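Long-range contact in N-hydroxyarylamine O-acetyltransferase (Bacillus cereus, PDB 4DMO), which acetylates arylamines with a non-canonical Cys-His-Glu catalytic triad and probably also O-acetylates N-hydroxyarylamines: residues 49-53 and 198-202. Numbering follows the deposited sequence.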
ATOM      1  N   ASN A  49       5.781  16.240   8.785  1.00 20.28           N
ATOM      2  CA  ASN A  49       4.520  16.909   8.456  1.00 21.48           C
ATOM      3  C   ASN A  49       3.422  15.930   8.146  1.00 19.99           C
ATOM      4  O   ASN A  49       2.496  16.243   7.398  1.00 20.57           O
ATOM      5  CB  ASN A  49       4.674  17.952   7.317  1.00 25.32           C
ATOM      6  CG  ASN A  49       5.345  17.387   6.045  1.00 28.50           C
ATOM      7  OD1 ASN A  49       5.476  16.177   5.851  1.00 20.24           O
ATOM      8  ND2 ASN A  49       5.806  18.296   5.194  1.00 30.17           N
ATOM      9  N   PHE A  50       3.514  14.739   8.741  1.00 23.99           N
ATOM     10  CA  PHE A  50       2.403  13.797   8.691  1.00 19.67           C
ATOM     11  C   PHE A  50       1.195  14.403   9.418  1.00 22.88           C
ATOM     12  O   PHE A  50       1.344  15.277  10.270  1.00 20.72           O
ATOM     13  CB  PHE A  50       2.780  12.425   9.289  1.00 17.73           C
ATOM     14  CG  PHE A  50       3.330  12.474  10.699  1.00 25.87           C
ATOM     15  CD1 PHE A  50       2.486  12.325  11.801  1.00 27.98           C
ATOM     16  CD2 PHE A  50       4.691  12.646  10.928  1.00 19.73           C
ATOM     17  CE1 PHE A  50       2.998  12.372  13.110  1.00 22.11           C
ATOM     18  CE2 PHE A  50       5.197  12.701  12.218  1.00 20.38           C
ATOM     19  CZ  PHE A  50       4.340  12.541  13.316  1.00 20.80           C
ATOM     20  N   LYS A  51      -0.008  13.984   9.047  1.00 26.51           N
ATOM     21  CA  LYS A  51      -1.210  14.454   9.728  1.00 26.33           C
ATOM     22  C   LYS A  51      -2.011  13.267  10.184  1.00 27.97           C
ATOM     23  O   LYS A  51      -1.689  12.107   9.883  1.00 23.92           O
ATOM     24  CB  LYS A  51      -2.090  15.303   8.805  1.00 27.16           C
ATOM     25  CG  LYS A  51      -1.488  16.585   8.346  1.00 26.26           C
ATOM     26  CD  LYS A  51      -2.505  17.351   7.515  1.00 39.24           C
ATOM     27  CE  LYS A  51      -1.899  18.617   6.941  1.00 45.54           C
ATOM     28  NZ  LYS A  51      -2.798  19.774   7.148  1.00 44.81           N
ATOM     29  N   GLU A  52      -3.072  13.591  10.911  1.00 23.25           N
ATOM     30  CA  GLU A  52      -4.055  12.627  11.323  1.00 27.52           C
ATOM     31  C   GLU A  52      -4.553  11.871  10.095  1.00 19.73           C
ATOM     32  O   GLU A  52      -4.767  12.443   9.032  1.00 23.33           O
ATOM     33  CB  GLU A  52      -5.211  13.360  12.013  1.00 26.48           C
ATOM     34  CG  GLU A  52      -6.104  12.490  12.859  1.00 40.64           C
ATOM     35  CD  GLU A  52      -7.464  13.142  13.100  1.00 47.62           C
ATOM     36  OE1 GLU A  52      -7.594  14.359  12.834  1.00 50.10           O
ATOM     37  OE2 GLU A  52      -8.406  12.438  13.530  1.00 50.44           O
ATOM     38  N   ILE A  53      -4.747  10.576  10.246  1.00 15.74           N
ATOM     39  CA  ILE A  53      -5.269   9.779   9.161  1.00 18.45           C
ATOM     40  C   ILE A  53      -6.782  10.003   9.088  1.00 26.55           C
ATOM     41  O   ILE A  53      -7.514   9.617  10.001  1.00 32.89           O
ATOM     42  CB  ILE A  53      -4.979   8.287   9.372  1.00 16.98           C
ATOM     43  CG1 ILE A  53      -3.490   8.058   9.489  1.00 13.29           C
ATOM     44  CG2 ILE A  53      -5.565   7.454   8.245  1.00 18.94           C
ATOM     45  CD1 ILE A  53      -2.681   8.718   8.401  1.00 20.81           C
ATOM     46  N   ALA A 198      -5.686   3.238  12.679  1.00 26.26           N
ATOM     47  CA  ALA A 198      -4.809   3.728  11.611  1.00 22.16           C
ATOM     48  C   ALA A 198      -3.862   4.803  12.133  1.00 26.69           C
ATOM     49  O   ALA A 198      -2.671   4.797  11.809  1.00 20.26           O
ATOM     50  CB  ALA A 198      -5.624   4.249  10.475  1.00 16.27           C
ATOM     51  N   ASN A 199      -4.371   5.705  12.974  1.00 24.19           N
ATOM     52  CA  ASN A 199      -3.530   6.753  13.514  1.00 18.94           C
ATOM     53  C   ASN A 199      -2.514   6.164  14.444  1.00 20.04           C
ATOM     54  O   ASN A 199      -1.377   6.609  14.494  1.00 24.25           O
ATOM     55  CB  ASN A 199      -4.351   7.843  14.208  1.00 26.53           C
ATOM     56  CG  ASN A 199      -5.032   8.754  13.206  1.00 27.08           C
ATOM     57  OD1 ASN A 199      -4.371   9.502  12.499  1.00 29.69           O
ATOM     58  ND2 ASN A 199      -6.351   8.667  13.114  1.00 36.86           N
ATOM     59  N   THR A 200      -2.914   5.121  15.148  1.00 22.83           N
ATOM     60  CA  THR A 200      -2.009   4.407  16.030  1.00 20.33           C
ATOM     61  C   THR A 200      -0.900   3.678  15.280  1.00 19.59           C
ATOM     62  O   THR A 200       0.256   3.600  15.741  1.00 23.45           O
ATOM     63  CB  THR A 200      -2.834   3.444  16.930  1.00 31.86           C
ATOM     64  OG1 THR A 200      -3.496   4.232  17.932  1.00 34.29           O
ATOM     65  CG2 THR A 200      -1.954   2.376  17.609  1.00 27.00           C
ATOM     66  N   ALA A 201      -1.223   3.136  14.112  1.00 20.44           N
ATOM     67  CA  ALA A 201      -0.192   2.491  13.298  1.00 18.64           C
ATOM     68  C   ALA A 201       0.815   3.553  12.850  1.00 18.79           C
ATOM     69  O   ALA A 201       2.040   3.349  12.876  1.00 20.16           O
ATOM     70  CB  ALA A 201      -0.826   1.776  12.096  1.00 20.56           C
ATOM     71  N   GLN A 202       0.299   4.710  12.460  1.00 17.97           N
ATOM     72  CA  GLN A 202       1.161   5.831  12.093  1.00 21.12           C
ATOM     73  C   GLN A 202       2.125   6.199  13.208  1.00 21.25           C
ATOM     74  O   GLN A 202       3.327   6.293  12.983  1.00 20.01           O
ATOM     75  CB  GLN A 202       0.326   7.066  11.711  1.00 19.10           C
ATOM     76  CG  GLN A 202       1.177   8.252  11.187  1.00 20.26           C
ATOM     77  CD  GLN A 202       0.332   9.320  10.487  1.00 19.97           C
ATOM     78  OE1 GLN A 202       0.501   9.581   9.284  1.00 15.99           O
ATOM     79  NE2 GLN A 202      -0.567   9.953  11.236  1.00 20.87           N
TER
HETATM   80  O   HOH W   1      -0.349  11.198   7.175  1.00 10.31           O
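Gln202 and Asn199, one turn apart on helix 195-207, reach with their side-chain amides into the backbone of the loop 49-53, which links helix 43-46 to helix 55-64 in this arylamine N-acetyltransferase fold. Two polar side chains thus fasten a segment that has no regular secondary structure.

Start with Gln202. CG anti to the backbone N (chi1 -175°) and an extended chain carry the amide out from the helix to the loop. There NE2 donates to Lys51 O at 2.8 Å, a fairly straight bond (162° at the hydrogen) that comes down from above the carbonyl plane, while Lys51 O lies nearly in the plane of the Gln202 amide. The other end, OE1, takes a hydrogen bond from a water, which in turn accepts weakly from Lys51 N. Phe50 adds its CB, 3.6 Å from Gln202 OE1, and its ring stands oblique to the amide plane.

The buried side chain of Ile53 touches both amides. Its CG1 lies 3.5 Å from Asn199 OD1, its CD1 lies against Gln202 OE1 at 3.4 Å, and CG2 meets the methyl of Ala198 at 3.9 Å; outside the contact, Tyr72 and Glu73 of helix 71-84 and Leu58 of helix 55-64 also touch this side chain.

Asn199 works further along the loop, where Glu52 CG passes 3.5 Å from Asn199 OD1. The carbonyl of Glu52 itself is taken by Asn57 ND2, near the start of helix 55-64. Asn199 meets Ile53 at both backbone polar atoms: ND2 makes a weak bond to Ile53 O at 3.5 Å, and the N-H of Ile53 points almost straight at Asn199 OD1 (173°), though the modelled 2.5 Å between Ile53 N and Asn199 OD1 is shorter than such a bond normally is, which makes the exact length doubtful.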